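Local coordinates for protein aldehyde dehydrogenase (Burkholderia vietnamiensis, PDB 5KF0) that probably oxidises aldehydes to carboxylic acids with a nicotinamide cofactor, as a tetrameric member of the aldehyde dehydrogenase family that is here bound to NADPH, at residues I299-S304 against A393-F398. Residues are numbered along the deposited sequence; the frame is centred on the assembly and turned at random.
Sequences ILVHAS and AILEKF
His302 turns the edge of its imidazole toward the face of the Phe398 ring in an offset edge-to-face pair, with the planes at 85° and the centroids 5.5 Å apart. The two rings sit on neighbouring parallel strands, 298-302 and 392-398, in the sheet of the domain that, as in other aldehyde dehydrogenases, probably carries the catalytic residues; on its other side, strand 298-302 pairs with strand 263-266. Over one face of the phenyl ring sits His302 CA, 4.0 Å from the centroid in a CH-pi contact; at its edge, near the ring plane, lies the backbone carbonyl of Leu300. Phe398 gets there because its CG stands between its own N and carbonyl carbon (chi1 71°), which tips the ring across the neighbouring strand. Backbone hydrogen bonds zip the two strands together: Ile299 bonds Ile394 O and Glu396 N, Val301 bonds Glu396 O and Phe398 N, and Ala303 N closes the row on Phe398 O.

On the same face as the rings, Leu300 and Glu396 lie side by side, and Leu300 CG comes 3.5 Å from Glu396 OE2. That carboxylate is held from beyond the strands, OE2 by the hydroxyl of Tyr384 and OE1 by a salt bridge to Arg407, whose helix 401-409 packs on this face. Helix 306-319 packs on the opposite face, where the Leu395 side chain crosses those of Ile299 and Val301 obliquely, its CD1 3.9 Å from Ile299 CG2 and 3.6 Å from Val301 CG2. Beyond His302, Lys397 runs its aliphatic chain alongside Ala303, CG lying 3.6 Å from Ala303 CB.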
ATOM      1  N   ILE A 299      10.571  19.388  30.853  1.00 13.03           N
ATOM      2  CA  ILE A 299       9.170  19.784  30.816  1.00 11.05           C
ATOM      3  C   ILE A 299       9.120  21.281  30.541  1.00 11.73           C
ATOM      4  O   ILE A 299       9.559  22.081  31.374  1.00 14.50           O
ATOM      5  CB  ILE A 299       8.450  19.447  32.131  1.00 11.80           C
ATOM      6  CG1 ILE A 299       8.524  17.937  32.418  1.00 13.63           C
ATOM      7  CG2 ILE A 299       7.004  19.924  32.076  1.00 16.68           C
ATOM      8  CD1 ILE A 299       8.066  17.584  33.836  1.00 14.01           C
ATOM      9  N   LEU A 300       8.580  21.664  29.385  1.00 12.75           N
ATOM     10  CA  LEU A 300       8.505  23.063  28.966  1.00 15.21           C
ATOM     11  C   LEU A 300       7.054  23.514  29.058  1.00 12.91           C
ATOM     12  O   LEU A 300       6.187  22.952  28.381  1.00 14.67           O
ATOM     13  CB  LEU A 300       9.039  23.228  27.539  1.00 13.57           C
ATOM     14  CG  LEU A 300      10.511  22.862  27.333  1.00 18.11           C
ATOM     15  CD1 LEU A 300      10.677  21.375  26.937  1.00 24.76           C
ATOM     16  CD2 LEU A 300      11.145  23.760  26.296  1.00 31.77           C
ATOM     17  N   VAL A 301       6.791  24.521  29.893  1.00 13.21           N
ATOM     18  CA  VAL A 301       5.425  24.905  30.243  1.00 13.92           C
ATOM     19  C   VAL A 301       5.185  26.369  29.896  1.00 12.97           C
ATOM     20  O   VAL A 301       5.998  27.240  30.241  1.00 14.66           O
ATOM     21  CB  VAL A 301       5.152  24.650  31.731  1.00 13.71           C
ATOM     22  CG1 VAL A 301       3.751  25.035  32.083  1.00 16.04           C
ATOM     23  CG2 VAL A 301       5.432  23.178  32.068  1.00 14.37           C
ATOM     24  N   HIS A 302       4.055  26.645  29.241  1.00 13.63           N
ATOM     25  CA  HIS A 302       3.740  28.025  28.886  1.00 12.49           C
ATOM     26  C   HIS A 302       3.654  28.889  30.137  1.00 14.89           C
ATOM     27  O   HIS A 302       3.084  28.488  31.155  1.00 15.11           O
ATOM     28  CB  HIS A 302       2.426  28.119  28.110  1.00 13.97           C
ATOM     29  CG  HIS A 302       2.209  29.467  27.491  1.00 15.37           C
ATOM     30  ND1 HIS A 302       1.488  30.468  28.104  1.00 15.49           N
ATOM     31  CD2 HIS A 302       2.654  29.986  26.322  1.00 15.72           C
ATOM     32  CE1 HIS A 302       1.487  31.543  27.334  1.00 17.18           C
ATOM     33  NE2 HIS A 302       2.185  31.274  26.244  1.00 17.88           N
ATOM     34  N   ALA A 303       4.206  30.100  30.047  1.00 16.65           N
ATOM     35  CA  ALA A 303       4.333  30.942  31.231  1.00 17.14           C
ATOM     36  C   ALA A 303       2.987  31.244  31.880  1.00 18.79           C
ATOM     37  O   ALA A 303       2.921  31.438  33.099  1.00 20.37           O
ATOM     38  CB  ALA A 303       5.054  32.232  30.860  1.00 19.94           C
ATOM     39  N   SER A 304       1.901  31.264  31.099  1.00 17.88           N
ATOM     40  CA  SER A 304       0.592  31.601  31.656  1.00 18.46           C
ATOM     41  C   SER A 304       0.108  30.569  32.670  1.00 20.44           C
ATOM     42  O   SER A 304      -0.668  30.908  33.573  1.00 22.34           O
ATOM     43  CB  SER A 304      -0.437  31.754  30.535  1.00 19.14           C
ATOM     44  OG  SER A 304      -0.648  30.515  29.872  1.00 19.27           O
ATOM     45  N   ALA A 393      13.421  15.098  36.721  1.00 14.51           N
ATOM     46  CA  ALA A 393      12.931  15.882  35.603  1.00 14.76           C
ATOM     47  C   ALA A 393      13.195  17.351  35.882  1.00 16.27           C
ATOM     48  O   ALA A 393      13.296  17.781  37.036  1.00 15.69           O
ATOM     49  CB  ALA A 393      11.432  15.647  35.350  1.00 15.16           C
ATOM     50  N   ILE A 394      13.293  18.111  34.794  1.00 14.31           N
ATOM     51  CA  ILE A 394      13.573  19.537  34.873  0.54 13.91           C
ATOM     52  C   ILE A 394      12.383  20.293  34.301  1.00 15.31           C
ATOM     53  O   ILE A 394      11.796  19.907  33.281  1.00 15.17           O
ATOM     54  CB  ILE A 394      14.892  19.924  34.165  0.54 17.73           C
ATOM     55  CG1 ILE A 394      14.776  19.836  32.642  0.54 16.28           C
ATOM     56  CG2 ILE A 394      16.041  19.062  34.675  0.54 19.08           C
ATOM     57  CD1 ILE A 394      14.511  21.172  31.973  0.54 18.52           C
ATOM     58  N   LEU A 395      12.018  21.370  34.989  1.00 14.55           N
ATOM     59  CA  LEU A 395      10.864  22.189  34.642  1.00 15.53           C
ATOM     60  C   LEU A 395      11.367  23.540  34.153  1.00 13.99           C
ATOM     61  O   LEU A 395      12.202  24.169  34.813  1.00 15.84           O
ATOM     62  CB  LEU A 395       9.946  22.362  35.858  1.00 15.18           C
ATOM     63  CG  LEU A 395       8.739  23.280  35.691  1.00 15.89           C
ATOM     64  CD1 LEU A 395       7.769  22.674  34.711  1.00 20.06           C
ATOM     65  CD2 LEU A 395       8.067  23.525  37.040  1.00 17.39           C
ATOM     66  N   GLU A 396      10.893  23.971  32.986  1.00 14.91           N
ATOM     67  CA  GLU A 396      11.301  25.264  32.449  1.00 14.62           C
ATOM     68  C   GLU A 396      10.104  25.926  31.771  1.00 15.90           C
ATOM     69  O   GLU A 396       9.068  25.296  31.525  1.00 15.07           O
ATOM     70  CB  GLU A 396      12.509  25.124  31.499  1.00 15.21           C
ATOM     71  CG  GLU A 396      12.359  24.072  30.390  1.00 17.43           C
ATOM     72  CD  GLU A 396      13.610  23.925  29.512  1.00 23.49           C
ATOM     73  OE1 GLU A 396      14.505  24.804  29.562  1.00 19.36           O
ATOM     74  OE2 GLU A 396      13.703  22.920  28.769  1.00 19.68           O
ATOM     75  N   LYS A 397      10.259  27.217  31.477  1.00 15.22           N
ATOM     76  CA  LYS A 397       9.170  28.108  31.092  1.00 15.51           C
ATOM     77  C   LYS A 397       9.399  28.633  29.678  1.00 15.58           C
ATOM     78  O   LYS A 397      10.540  28.890  29.287  1.00 18.34           O
ATOM     79  CB  LYS A 397       9.085  29.277  32.097  1.00 16.67           C
ATOM     80  CG  LYS A 397       7.931  30.251  31.903  1.00 17.83           C
ATOM     81  CD  LYS A 397       8.047  31.444  32.877  1.00 19.98           C
ATOM     82  CE  LYS A 397       7.875  31.007  34.316  1.00 29.54           C
ATOM     83  NZ  LYS A 397       7.783  32.179  35.242  1.00 28.60           N
ATOM     84  N   PHE A 398       8.322  28.807  28.906  1.00 13.77           N
ATOM     85  CA  PHE A 398       8.441  29.478  27.609  1.00 15.83           C
ATOM     86  C   PHE A 398       7.247  30.396  27.378  1.00 15.74           C
ATOM     87  O   PHE A 398       6.195  30.251  28.006  1.00 15.25           O
ATOM     88  CB  PHE A 398       8.554  28.480  26.442  1.00 14.41           C
ATOM     89  CG  PHE A 398       7.276  27.741  26.135  1.00 13.91           C
ATOM     90  CD1 PHE A 398       6.398  28.206  25.156  1.00 16.66           C
ATOM     91  CD2 PHE A 398       6.959  26.568  26.815  1.00 14.44           C
ATOM     92  CE1 PHE A 398       5.217  27.511  24.870  1.00 14.97           C
ATOM     93  CE2 PHE A 398       5.788  25.866  26.528  1.00 13.12           C
ATOM     94  CZ  PHE A 398       4.916  26.342  25.566  1.00 15.82           C
TER